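Local coordinates for putative Type I topoisomerase (Deinococcus radiodurans, PDB 3M4A), which probably catalyses the ATP-independent breakage, strand passage and rejoining of DNA as a type IB topoisomerase, and is seen here bound to DNA, at residues G255-E260 and K264-D269; V268-F273 and V293-Y298; A316-L321 and A327-L332; R97-L102 and R239-T244. One frame throughout, in Å; residues are numbered along the deposited sequence. Where two conformers were deposited one is given.

Contact 1: G255-E260 and K264-D269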
loop_
_atom_site.group_PDB
_atom_site.type_symbol
_atom_site.label_atom_id
_atom_site.label_comp_id
_atom_site.label_asym_id
_atom_site.label_seq_id
_atom_site.Cartn_x
_atom_site.Cartn_y
_atom_site.Cartn_z
ATOM N N GLY A 255 -13.995 -20.923 -2.939
ATOM C CA GLY A 255 -13.648 -22.163 -3.614
ATOM C C GLY A 255 -14.160 -22.131 -5.037
ATOM O O GLY A 255 -15.087 -21.386 -5.368
ATOM N N THR A 256 -13.548 -22.966 -5.869
ATOM C CA THR A 256 -13.857 -23.024 -7.291
ATOM C C THR A 256 -15.204 -23.708 -7.532
ATOM O O THR A 256 -15.746 -24.395 -6.652
ATOM C CB THR A 256 -12.752 -23.764 -8.064
ATOM O OG1 THR A 256 -12.526 -25.045 -7.474
ATOM C CG2 THR A 256 -11.436 -22.970 -8.045
ATOM N N GLU A 257 -15.741 -23.475 -8.725
ATOM C CA GLU A 257 -17.034 -24.003 -9.131
ATOM C C GLU A 257 -16.821 -24.914 -10.325
ATOM O O GLU A 257 -15.915 -24.683 -11.117
ATOM C CB GLU A 257 -17.971 -22.861 -9.506
ATOM C CG GLU A 257 -18.487 -22.052 -8.316
ATOM C CD GLU A 257 -19.350 -22.878 -7.374
ATOM O OE1 GLU A 257 -19.911 -23.913 -7.815
ATOM O OE2 GLU A 257 -19.476 -22.499 -6.190
ATOM N N SER A 258 -17.660 -25.938 -10.458
ATOM C CA SER A 258 -17.525 -26.898 -11.556
ATOM C C SER A 258 -17.981 -26.319 -12.893
ATOM O O SER A 258 -17.400 -26.644 -13.930
ATOM C CB SER A 258 -18.281 -28.201 -11.256
ATOM O OG SER A 258 -19.599 -27.953 -10.793
ATOM N N SER A 259 -19.004 -25.470 -12.874
ATOM C CA SER A 259 -19.496 -24.839 -14.098
ATOM C C SER A 259 -19.074 -23.382 -14.157
ATOM O O SER A 259 -19.020 -22.698 -13.133
ATOM C CB SER A 259 -21.014 -24.959 -14.206
ATOM O OG SER A 259 -21.665 -24.368 -13.099
ATOM N N GLU A 260 -18.780 -22.912 -15.363
ATOM C CA GLU A 260 -18.303 -21.550 -15.563
ATOM C C GLU A 260 -19.385 -20.532 -15.236
ATOM O O GLU A 260 -19.080 -19.427 -14.790
ATOM C CB GLU A 260 -17.804 -21.360 -16.994
ATOM C CG GLU A 260 -17.305 -19.949 -17.281
ATOM C CD GLU A 260 -16.211 -19.888 -18.332
ATOM O OE1 GLU A 260 -15.518 -20.911 -18.553
ATOM O OE2 GLU A 260 -16.028 -18.797 -18.920
ATOM N N LYS A 264 -19.050 -17.548 -12.468
ATOM C CA LYS A 264 -19.284 -16.136 -12.737
ATOM C C LYS A 264 -20.189 -15.477 -11.685
ATOM O O LYS A 264 -20.049 -14.285 -11.409
ATOM C CB LYS A 264 -19.833 -15.941 -14.149
ATOM C CG LYS A 264 -18.788 -16.111 -15.217
ATOM C CD LYS A 264 -19.412 -16.033 -16.586
ATOM C CE LYS A 264 -18.365 -16.131 -17.679
ATOM N NZ LYS A 264 -19.003 -16.312 -19.022
ATOM N N LYS A 265 -21.098 -16.249 -11.096
ATOM C CA LYS A 265 -21.908 -15.772 -9.975
ATOM C C LYS A 265 -21.022 -15.454 -8.762
ATOM O O LYS A 265 -21.263 -14.481 -8.040
ATOM C CB LYS A 265 -22.945 -16.825 -9.568
ATOM C CG LYS A 265 -23.870 -16.386 -8.426
ATOM C CD LYS A 265 -24.357 -17.541 -7.550
ATOM C CE LYS A 265 -23.334 -17.942 -6.483
ATOM N NZ LYS A 265 -23.117 -16.856 -5.489
ATOM N N VAL A 266 -20.027 -16.298 -8.519
ATOM C CA VAL A 266 -19.107 -16.072 -7.395
ATOM C C VAL A 266 -18.309 -14.787 -7.639
ATOM O O VAL A 266 -18.075 -13.995 -6.710
ATOM C CB VAL A 266 -18.139 -17.263 -7.162
ATOM C CG1 VAL A 266 -17.196 -16.976 -5.970
ATOM C CG2 VAL A 266 -18.911 -18.573 -6.931
ATOM N N LEU A 267 -17.900 -14.575 -8.884
ATOM C CA LEU A 267 -17.181 -13.354 -9.248
ATOM C C LEU A 267 -18.018 -12.106 -8.963
ATOM O O LEU A 267 -17.487 -11.107 -8.494
ATOM C CB LEU A 267 -16.739 -13.385 -10.710
ATOM C CG LEU A 267 -15.684 -14.428 -11.088
ATOM C CD1 LEU A 267 -15.305 -14.258 -12.550
ATOM C CD2 LEU A 267 -14.442 -14.329 -10.192
ATOM N N VAL A 268 -19.322 -12.161 -9.244
ATOM C CA VAL A 268 -20.221 -11.038 -8.908
ATOM C C VAL A 268 -20.194 -10.750 -7.408
ATOM O O VAL A 268 -20.012 -9.598 -7.007
ATOM C CB VAL A 268 -21.685 -11.306 -9.376
ATOM C CG1 VAL A 268 -22.655 -10.264 -8.802
ATOM C CG2 VAL A 268 -21.745 -11.323 -10.889
ATOM N N ASP A 269 -20.339 -11.784 -6.585
ATOM C CA ASP A 269 -20.299 -11.632 -5.128
ATOM C C ASP A 269 -18.962 -11.059 -4.655
ATOM O O ASP A 269 -18.919 -10.223 -3.750
ATOM C CB ASP A 269 -20.524 -12.970 -4.429
ATOM C CG ASP A 269 -21.959 -13.456 -4.521
ATOM O OD1 ASP A 269 -22.878 -12.630 -4.726
ATOM O OD2 ASP A 269 -22.161 -14.672 -4.354
#
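Glu260 and Lys264 meet one helical turn apart, where the backbone N of Lys264 donates to the carbonyl O of Glu260 over 3.0 Å with an N-H...O angle of 147°. The same oxygen has aliphatic company, for Lys264 CG lies 3.4 Å from Glu260 O as the lysine chain leaves the helix fully stretched. At the far end the carboxylate OE2 of Glu260 faces NZ of Lys264 at 3.9 Å, a long salt bridge, and the chain carbon CE of Lys264 lies slightly nearer that oxygen. A second touch lies further back along the loop: Glu257 CG rests on Val266 CG2 at 3.8 Å. A bend at chi2 (-64°) folds the carboxylate of Glu257 back, which leaves OE2 within 4.0 Å of the same methyl, CG2 of Val266. Val266 also packs on Leu251 and Gln254 of helix 235-254. Behind these pairs Ser259 serves as N-cap of helix 260-278, its OG making a weak hydrogen bond to N of Gln262. At the head of the loop Gly255, the first residue past helix 235-254, has positive phi, and its carbonyl O is held by the Tyr298 hydroxyl. Between these segments one backbone bond and one apolar touch do the joining, while the long, exposed ion pair probably adds little; the Glu260 carboxylate, in the first turn, is likely to suit the helix dipole.

Contact 2: V268-F273 and V293-Y298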
loop_
_atom_site.group_PDB
_atom_site.type_symbol
_atom_site.label_atom_id
_atom_site.label_comp_id
_atom_site.label_asym_id
_atom_site.label_seq_id
_atom_site.Cartn_x
_atom_site.Cartn_y
_atom_site.Cartn_z
ATOM N N VAL A 268 -19.322 -12.161 -9.244
ATOM C CA VAL A 268 -20.221 -11.038 -8.908
ATOM C C VAL A 268 -20.194 -10.750 -7.408
ATOM O O VAL A 268 -20.012 -9.598 -7.007
ATOM C CB VAL A 268 -21.685 -11.306 -9.376
ATOM C CG1 VAL A 268 -22.655 -10.264 -8.802
ATOM C CG2 VAL A 268 -21.745 -11.323 -10.889
ATOM N N ASP A 269 -20.339 -11.784 -6.585
ATOM C CA ASP A 269 -20.299 -11.632 -5.128
ATOM C C ASP A 269 -18.962 -11.059 -4.655
ATOM O O ASP A 269 -18.919 -10.223 -3.750
ATOM C CB ASP A 269 -20.524 -12.970 -4.429
ATOM C CG ASP A 269 -21.959 -13.456 -4.521
ATOM O OD1 ASP A 269 -22.878 -12.630 -4.726
ATOM O OD2 ASP A 269 -22.161 -14.672 -4.354
ATOM N N CYS A 270 -17.883 -11.536 -5.265
ATOM C CA CYS A 270 -16.530 -11.071 -4.953
ATOM C C CYS A 270 -16.375 -9.575 -5.216
ATOM O O CYS A 270 -15.917 -8.839 -4.337
ATOM C CB CYS A 270 -15.515 -11.875 -5.764
ATOM S SG CYS A 270 -13.795 -11.363 -5.619
ATOM N N VAL A 271 -16.781 -9.127 -6.407
ATOM C CA VAL A 271 -16.694 -7.720 -6.772
ATOM C C VAL A 271 -17.477 -6.849 -5.797
ATOM O O VAL A 271 -17.001 -5.796 -5.401
ATOM C CB VAL A 271 -17.157 -7.455 -8.236
ATOM C CG1 VAL A 271 -17.243 -5.954 -8.525
ATOM C CG2 VAL A 271 -16.197 -8.129 -9.213
ATOM N N LYS A 272 -18.662 -7.304 -5.410
ATOM C CA LYS A 272 -19.485 -6.529 -4.487
ATOM C C LYS A 272 -18.864 -6.461 -3.083
ATOM O O LYS A 272 -18.950 -5.427 -2.422
ATOM C CB LYS A 272 -20.924 -7.058 -4.485
ATOM C CG LYS A 272 -21.573 -6.933 -5.864
ATOM C CD LYS A 272 -23.087 -7.055 -5.844
ATOM C CE LYS A 272 -23.528 -8.453 -5.454
ATOM N NZ LYS A 272 -24.923 -8.740 -5.891
ATOM N N PHE A 273 -18.200 -7.536 -2.656
ATOM C CA PHE A 273 -17.540 -7.573 -1.342
ATOM C C PHE A 273 -16.363 -6.607 -1.323
ATOM O O PHE A 273 -16.218 -5.814 -0.403
ATOM C CB PHE A 273 -17.073 -8.999 -1.014
ATOM C CG PHE A 273 -16.709 -9.214 0.425
ATOM C CD1 PHE A 273 -17.555 -9.913 1.275
ATOM C CD2 PHE A 273 -15.497 -8.744 0.936
ATOM C CE1 PHE A 273 -17.225 -10.116 2.599
ATOM C CE2 PHE A 273 -15.147 -8.952 2.275
ATOM C CZ PHE A 273 -16.023 -9.629 3.110
ATOM N N VAL A 293 -6.536 -10.823 -14.109
ATOM C CA VAL A 293 -5.814 -12.081 -14.075
ATOM C C VAL A 293 -6.326 -13.011 -12.972
ATOM O O VAL A 293 -6.449 -14.211 -13.179
ATOM C CB VAL A 293 -4.291 -11.843 -13.960
ATOM C CG1 VAL A 293 -3.543 -13.164 -13.701
ATOM C CG2 VAL A 293 -3.779 -11.158 -15.237
ATOM N N ILE A 294 -6.665 -12.462 -11.805
ATOM C CA ILE A 294 -7.163 -13.255 -10.681
ATOM C C ILE A 294 -8.470 -13.982 -11.034
ATOM O O ILE A 294 -8.693 -15.148 -10.658
ATOM C CB ILE A 294 -7.331 -12.334 -9.422
ATOM C CG1 ILE A 294 -5.982 -12.170 -8.710
ATOM C CG2 ILE A 294 -8.370 -12.867 -8.448
ATOM C CD1 ILE A 294 -4.891 -11.559 -9.568
ATOM N N PHE A 295 -9.337 -13.269 -11.767
ATOM C CA PHE A 295 -10.622 -13.806 -12.239
ATOM C C PHE A 295 -10.408 -14.859 -13.337
ATOM O O PHE A 295 -11.049 -15.903 -13.310
ATOM C CB PHE A 295 -11.517 -12.673 -12.754
ATOM C CG PHE A 295 -12.138 -11.830 -11.664
ATOM C CD1 PHE A 295 -11.764 -11.966 -10.328
ATOM C CD2 PHE A 295 -13.103 -10.894 -11.981
ATOM C CE1 PHE A 295 -12.353 -11.191 -9.344
ATOM C CE2 PHE A 295 -13.698 -10.107 -10.984
ATOM C CZ PHE A 295 -13.306 -10.265 -9.670
ATOM N N ASP A 296 -9.498 -14.586 -14.270
ATOM C CA ASP A 296 -9.090 -15.586 -15.283
ATOM C C ASP A 296 -8.677 -16.903 -14.632
ATOM O O ASP A 296 -9.169 -17.982 -14.987
ATOM C CB ASP A 296 -7.921 -15.093 -16.139
ATOM C CG ASP A 296 -8.292 -13.961 -17.080
ATOM O OD1 ASP A 296 -9.491 -13.762 -17.394
ATOM O OD2 ASP A 296 -7.353 -13.264 -17.497
ATOM N N ARG A 297 -7.789 -16.831 -13.641
ATOM C CA ARG A 297 -7.361 -18.048 -12.974
ATOM C C ARG A 297 -8.518 -18.764 -12.290
ATOM O O ARG A 297 -8.654 -19.990 -12.394
ATOM C CB ARG A 297 -6.213 -17.761 -12.001
ATOM C CG ARG A 297 -4.967 -17.234 -12.666
ATOM C CD ARG A 297 -4.290 -18.203 -13.647
ATOM N NE ARG A 297 -3.147 -17.505 -14.207
ATOM C CZ ARG A 297 -3.196 -16.674 -15.250
ATOM N NH1 ARG A 297 -4.341 -16.472 -15.899
ATOM N NH2 ARG A 297 -2.109 -16.042 -15.658
ATOM N N TYR A 298 -9.381 -18.009 -11.611
ATOM C CA TYR A 298 -10.539 -18.599 -10.954
ATOM C C TYR A 298 -11.419 -19.362 -11.943
ATOM O O TYR A 298 -11.863 -20.471 -11.663
ATOM C CB TYR A 298 -11.356 -17.519 -10.241
ATOM C CG TYR A 298 -12.517 -18.088 -9.473
ATOM C CD1 TYR A 298 -12.308 -18.810 -8.297
ATOM C CD2 TYR A 298 -13.828 -17.941 -9.937
ATOM C CE1 TYR A 298 -13.368 -19.348 -7.594
ATOM C CE2 TYR A 298 -14.898 -18.468 -9.238
ATOM C CZ TYR A 298 -14.671 -19.173 -8.071
ATOM O OH TYR A 298 -15.727 -19.715 -7.372
#
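Cys270 and Phe295 are the closest backbone positions of helices 260-278 and 292-299 here, their CA atoms 9.8 Å apart, a spacing bridged by a single aromatic ring. Phe295 sends that ring across from its own helix, its CG anti to the carbonyl carbon (chi1 -75°), and meets two side chains at the far rim. The methyl CG2 of Val271 comes in at the ring's edge, close to its plane, and touches the carbons CZ and CE2 of Phe295 evenly, at 3.6 Å each. Val271 and Phe295 cross at about a right angle, one methyl branch set against the outer C-H groups. On the other flank of CZ, the sulfur SG of Cys270 lies 4.0 Å from Phe295 CE1. It stands 5.2 Å from the centroid of the Phe295 ring and 72° off the ring normal, an oblique sulfur-aromatic contact. With SG swung away from its backbone N (chi1 175°), Cys270 also reaches Ala247 and Tyr250 of helix 235-254. Leu267, one turn back on helix 260-278, and Ile290 pack on the Phe295 ring as well, while Ile294 on the neighbouring position turns to helix 323-337. All three touching residues are buried and apolar where they meet, with neither hydrogen bond nor salt bridge between them, so dispersion and shape join the helices, the Phe295 rim packing between them in what is probably the helical part of the catalytic core.

Contact 3: A316-L321 and A327-L332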
loop_
_atom_site.group_PDB
_atom_site.type_symbol
_atom_site.label_atom_id
_atom_site.label_comp_id
_atom_site.label_asym_id
_atom_site.label_seq_id
_atom_site.Cartn_x
_atom_site.Cartn_y
_atom_site.Cartn_z
ATOM N N ALA A 316 11.650 -18.245 0.252
ATOM C CA ALA A 316 12.529 -17.183 0.721
ATOM C C ALA A 316 12.388 -15.886 -0.061
ATOM O O ALA A 316 12.546 -14.796 0.508
ATOM C CB ALA A 316 14.003 -17.651 0.699
ATOM N N GLU A 317 12.104 -15.973 -1.360
ATOM C CA GLU A 317 11.962 -14.792 -2.212
ATOM C C GLU A 317 10.685 -14.002 -1.913
ATOM O O GLU A 317 10.509 -12.885 -2.406
ATOM C CB GLU A 317 12.006 -15.191 -3.694
ATOM C CG GLU A 317 13.416 -15.423 -4.226
ATOM C CD GLU A 317 14.235 -14.138 -4.310
ATOM O OE1 GLU A 317 13.990 -13.321 -5.224
ATOM O OE2 GLU A 317 15.127 -13.945 -3.457
ATOM N N LEU A 318 9.805 -14.598 -1.114
ATOM C CA LEU A 318 8.536 -13.977 -0.705
ATOM C C LEU A 318 8.628 -13.364 0.706
ATOM O O LEU A 318 7.607 -12.937 1.267
ATOM C CB LEU A 318 7.396 -14.998 -0.768
ATOM C CG LEU A 318 7.171 -15.679 -2.123
ATOM C CD1 LEU A 318 6.105 -16.782 -2.027
ATOM C CD2 LEU A 318 6.819 -14.676 -3.193
ATOM N N GLU A 319 9.830 -13.306 1.282
ATOM C CA GLU A 319 10.008 -12.675 2.602
ATOM C C GLU A 319 9.564 -11.214 2.536
ATOM O O GLU A 319 9.877 -10.510 1.582
ATOM C CB GLU A 319 11.475 -12.743 3.065
ATOM C CG GLU A 319 11.699 -12.203 4.491
ATOM C CD GLU A 319 13.163 -11.919 4.834
ATOM O OE1 GLU A 319 14.076 -12.314 4.063
ATOM O OE2 GLU A 319 13.397 -11.278 5.895
ATOM N N GLY A 320 8.839 -10.765 3.559
ATOM C CA GLY A 320 8.314 -9.399 3.578
ATOM C C GLY A 320 6.929 -9.262 2.959
ATOM O O GLY A 320 6.371 -8.155 2.923
ATOM N N LEU A 321 6.397 -10.379 2.454
ATOM C CA LEU A 321 5.009 -10.500 1.997
ATOM C C LEU A 321 4.271 -11.448 2.913
ATOM O O LEU A 321 4.844 -12.395 3.468
ATOM C CB LEU A 321 4.947 -11.049 0.558
ATOM C CG LEU A 321 5.643 -10.219 -0.520
ATOM C CD1 LEU A 321 5.553 -10.904 -1.905
ATOM C CD2 LEU A 321 5.049 -8.842 -0.597
ATOM N N ALA A 327 1.524 -15.692 -2.552
ATOM C CA ALA A 327 0.796 -16.497 -3.524
ATOM C C ALA A 327 0.236 -15.614 -4.639
ATOM O O ALA A 327 0.250 -16.007 -5.814
ATOM C CB ALA A 327 -0.289 -17.313 -2.860
ATOM N N LEU A 328 -0.258 -14.424 -4.287
ATOM C CA LEU A 328 -0.739 -13.482 -5.308
ATOM C C LEU A 328 0.368 -13.065 -6.286
ATOM O O LEU A 328 0.174 -13.036 -7.516
ATOM C CB LEU A 328 -1.370 -12.240 -4.659
ATOM C CG LEU A 328 -1.873 -11.169 -5.645
ATOM C CD1 LEU A 328 -2.939 -11.740 -6.565
ATOM C CD2 LEU A 328 -2.414 -9.960 -4.885
ATOM N N LYS A 329 1.537 -12.750 -5.749
ATOM C CA LYS A 329 2.663 -12.399 -6.584
ATOM C C LYS A 329 2.945 -13.492 -7.599
ATOM O O LYS A 329 3.120 -13.209 -8.771
ATOM C CB LYS A 329 3.917 -12.161 -5.764
ATOM C CG LYS A 329 5.007 -11.504 -6.597
ATOM C CD LYS A 329 6.278 -11.281 -5.849
ATOM C CE LYS A 329 7.231 -10.471 -6.723
ATOM N NZ LYS A 329 8.614 -10.428 -6.185
ATOM N N ARG A 330 2.982 -14.728 -7.123
ATOM C CA ARG A 330 3.251 -15.877 -7.990
ATOM C C ARG A 330 2.130 -16.088 -9.005
ATOM O O ARG A 330 2.405 -16.406 -10.171
ATOM C CB ARG A 330 3.497 -17.118 -7.151
ATOM C CG ARG A 330 4.833 -17.063 -6.439
ATOM C CD ARG A 330 5.051 -18.257 -5.542
ATOM N NE ARG A 330 5.016 -19.504 -6.291
ATOM C CZ ARG A 330 6.021 -19.991 -7.007
ATOM N NH1 ARG A 330 7.186 -19.353 -7.084
ATOM N NH2 ARG A 330 5.854 -21.130 -7.661
ATOM N N MET A 331 0.877 -15.880 -8.587
ATOM C CA MET A 331 -0.243 -15.943 -9.545
ATOM C C MET A 331 -0.101 -14.899 -10.648
ATOM O O MET A 331 -0.294 -15.212 -11.836
ATOM C CB MET A 331 -1.592 -15.794 -8.838
ATOM C CG MET A 331 -2.778 -15.879 -9.771
ATOM S SD MET A 331 -4.347 -15.538 -8.945
ATOM C CE MET A 331 -4.707 -17.119 -8.216
ATOM N N LEU A 332 0.213 -13.659 -10.284
ATOM C CA LEU A 332 0.394 -12.613 -11.289
ATOM C C LEU A 332 1.567 -12.937 -12.208
ATOM O O LEU A 332 1.500 -12.699 -13.418
ATOM C CB LEU A 332 0.598 -11.249 -10.652
ATOM C CG LEU A 332 -0.613 -10.709 -9.886
ATOM C CD1 LEU A 332 -0.209 -9.425 -9.150
ATOM C CD2 LEU A 332 -1.822 -10.457 -10.808
#
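Leu318 and Leu321 both set CG anti to their own carbonyl carbons (chi1 -57° and -60°), and this carries their methyl ends to Lys329 and Arg330 on helix 323-337. CD1 of Leu321 lies against the aliphatic CD of Lys329 at 4.0 Å, the two chains crossing at about a right angle. Lys329 is stretched along its whole length and offers methylene groups as an apolar strip; CD2 of Leu318 touches it more loosely, 4.3 Å from Lys329 CD. The other methyl of Leu318, CD1, meets CD of Arg330 at 4.0 Å. The arginine bends about its CG-CD bond (chi3 60°), and NE turns to a weak hydrogen bond with the carbonyl O of Tyr307. The loop is shaped by two overlapping beta turns, a type I turn closed by Glu319 N to Ala316 O at 3.2 Å and a type II turn closed by Leu321 N to Leu318 O at 3.1 Å. Gly320 takes the third position of the latter with positive phi, where any side chain would collide with the carbonyl O of Glu319. The contact links the loop after helix 312-316 to the helix that follows it, at the surface and about 7 Å, nearest atom to nearest atom, from the bound DNA. Leu321 also packs on Leu102 and Lys329 on Ala99, both of helix 91-113, while Leu328 and Leu332 face Trp241 of helix 235-254.

Contact 4: R97-L102 and R239-T244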
loop_
_atom_site.group_PDB
_atom_site.type_symbol
_atom_site.label_atom_id
_atom_site.label_comp_id
_atom_site.label_asym_id
_atom_site.label_seq_id
_atom_site.Cartn_x
_atom_site.Cartn_y
_atom_site.Cartn_z
ATOM N N ARG A 97 5.493 -5.743 -9.987
ATOM C CA ARG A 97 6.606 -4.904 -9.599
ATOM C C ARG A 97 6.363 -4.250 -8.235
ATOM O O ARG A 97 7.266 -4.182 -7.409
ATOM C CB ARG A 97 6.891 -3.847 -10.660
ATOM C CG ARG A 97 8.268 -3.220 -10.527
ATOM C CD ARG A 97 9.413 -4.197 -10.872
ATOM N NE ARG A 97 9.517 -4.454 -12.306
ATOM C CZ ARG A 97 10.129 -3.664 -13.190
ATOM N NH1 ARG A 97 10.696 -2.525 -12.812
ATOM N NH2 ARG A 97 10.167 -4.011 -14.469
ATOM N N PHE A 98 5.138 -3.800 -7.995
ATOM C CA PHE A 98 4.774 -3.271 -6.671
ATOM C C PHE A 98 5.023 -4.312 -5.568
ATOM O O PHE A 98 5.578 -3.985 -4.514
ATOM C CB PHE A 98 3.316 -2.823 -6.660
ATOM C CG PHE A 98 2.880 -2.195 -5.367
ATOM C CD1 PHE A 98 3.381 -0.967 -4.986
ATOM C CD2 PHE A 98 1.949 -2.820 -4.543
ATOM C CE1 PHE A 98 2.983 -0.356 -3.817
ATOM C CE2 PHE A 98 1.534 -2.211 -3.354
ATOM C CZ PHE A 98 2.066 -0.992 -2.987
ATOM N N ALA A 99 4.655 -5.572 -5.810
ATOM C CA ALA A 99 4.901 -6.641 -4.846
ATOM C C ALA A 99 6.396 -6.817 -4.595
ATOM O O ALA A 99 6.812 -7.177 -3.495
ATOM C CB ALA A 99 4.288 -7.951 -5.342
ATOM N N GLY A 100 7.199 -6.535 -5.616
ATOM C CA GLY A 100 8.657 -6.516 -5.469
ATOM C C GLY A 100 9.212 -5.409 -4.582
ATOM O O GLY A 100 10.325 -5.559 -4.048
ATOM N N ALA A 101 8.461 -4.313 -4.437
ATOM C CA ALA A 101 8.844 -3.155 -3.612
ATOM C C ALA A 101 8.338 -3.270 -2.170
ATOM O O ALA A 101 8.775 -2.535 -1.298
ATOM C CB ALA A 101 8.328 -1.856 -4.224
ATOM N N LEU A 102 7.407 -4.180 -1.914
ATOM C CA LEU A 102 6.800 -4.245 -0.582
ATOM C C LEU A 102 7.764 -4.756 0.499
ATOM O O LEU A 102 7.705 -4.285 1.616
ATOM C CB LEU A 102 5.520 -5.093 -0.599
ATOM C CG LEU A 102 4.269 -4.460 -1.238
ATOM C CD1 LEU A 102 3.150 -5.512 -1.371
ATOM C CD2 LEU A 102 3.807 -3.253 -0.438
ATOM N N ARG A 239 -4.389 0.389 -2.869
ATOM C CA ARG A 239 -5.792 0.040 -3.071
ATOM C C ARG A 239 -5.998 -0.928 -4.230
ATOM O O ARG A 239 -6.804 -1.842 -4.127
ATOM C CB ARG A 239 -6.656 1.296 -3.216
ATOM C CG ARG A 239 -6.922 1.927 -1.859
ATOM C CD ARG A 239 -7.457 3.339 -1.964
ATOM N NE ARG A 239 -8.724 3.408 -2.708
ATOM C CZ ARG A 239 -9.921 3.108 -2.203
ATOM N NH1 ARG A 239 -10.053 2.682 -0.952
ATOM N NH2 ARG A 239 -10.999 3.245 -2.966
ATOM N N THR A 240 -5.229 -0.772 -5.305
ATOM C CA THR A 240 -5.285 -1.722 -6.412
ATOM C C THR A 240 -4.653 -3.078 -6.009
ATOM O O THR A 240 -5.238 -4.128 -6.231
ATOM C CB THR A 240 -4.610 -1.165 -7.681
ATOM O OG1 THR A 240 -3.245 -0.833 -7.408
ATOM C CG2 THR A 240 -5.350 0.082 -8.186
ATOM N N TRP A 241 -3.482 -3.051 -5.379
ATOM C CA TRP A 241 -2.898 -4.281 -4.825
ATOM C C TRP A 241 -3.816 -4.905 -3.779
ATOM O O TRP A 241 -4.146 -6.089 -3.856
ATOM C CB TRP A 241 -1.526 -4.001 -4.204
ATOM C CG TRP A 241 -0.936 -5.168 -3.476
ATOM C CD1 TRP A 241 -0.880 -5.350 -2.110
ATOM C CD2 TRP A 241 -0.311 -6.317 -4.055
ATOM N NE1 TRP A 241 -0.244 -6.527 -1.817
ATOM C CE2 TRP A 241 0.106 -7.154 -2.986
ATOM C CE3 TRP A 241 -0.064 -6.732 -5.370
ATOM C CZ2 TRP A 241 0.748 -8.374 -3.192
ATOM C CZ3 TRP A 241 0.595 -7.945 -5.573
ATOM C CH2 TRP A 241 0.981 -8.758 -4.495
ATOM N N GLY A 242 -4.243 -4.114 -2.795
ATOM C CA GLY A 242 -5.110 -4.639 -1.734
ATOM C C GLY A 242 -6.468 -5.116 -2.192
ATOM O O GLY A 242 -6.947 -6.151 -1.721
ATOM N N GLY A 243 -7.096 -4.395 -3.124
ATOM C CA GLY A 243 -8.334 -4.873 -3.740
ATOM C C GLY A 243 -8.196 -6.210 -4.458
ATOM O O GLY A 243 -9.032 -7.088 -4.307
ATOM N N THR A 244 -7.110 -6.354 -5.214
ATOM C CA THR A 244 -6.790 -7.579 -5.934
ATOM C C THR A 244 -6.518 -8.731 -4.940
ATOM O O THR A 244 -7.027 -9.842 -5.120
ATOM C CB THR A 244 -5.606 -7.367 -6.877
ATOM O OG1 THR A 244 -5.953 -6.380 -7.858
ATOM C CG2 THR A 244 -5.188 -8.671 -7.581
#
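The carbonyl O of Thr240 is gripped twice within the helix carrying Trp241: Thr244 OG1 donates to Thr240 O over 2.9 Å, and Thr244 N reaches Thr240 O at 3.1 Å from the opposite face of its plane. One turn of helix 235-254 is thereby fastened beside the indole, which lies between it and helix 91-113; the short helix axes cross at -98°, 11.2 Å apart. With CG of Trp241 anti to the backbone N (chi1 173°), the indole extends toward three side chains. Phe98 turns its edge to the indole face in an offset edge-to-face pair, planes at 63°, and its CE2 lies 3.6 Å from Trp241 CB. CD1 of Leu102 sits over one face of the five-membered ring, 4.0 Å from its centroid, a CH-pi contact. Ala99 CB lies over the same face, above the far end of the six-membered ring, 3.5 Å from Trp241 CH2. The indole NE1 donates to the carboxylate OE2 of Glu325 on helix 323-337. A leucine in place of Trp241 would probably leave Glu325 without its N-H partner and open a gap between Phe98, Ala99 and Leu102. One indole thus joins three helices, through one pi face, which takes Phe98, Ala99 and Leu102, and a single polar bond.

From the N terminus, helix 91-113 comes first, and contact 4 closes the longest loop by bringing it against helix 235-254, segments 97-102 and 239-244 lying 137 residues apart. Contact 1 then closes the short turn from helix 235-254 into helix 260-278, and contact 2 folds helix 292-299 back on the same helix. Contact 3 closes the last turn, into helix 323-337. None nests in another; contacts 1 and 2 share Val268 and Asp269, and the others follow in series. All the same they touch in space: Tyr298 and Phe295 tie contacts 1 and 2, Ile294 touches Leu328, Leu332 and Thr244, and contacts 3 and 4 meet along helix 91-113. Helix 323-337 thus packs against helices 91-113, 235-254 and 292-299.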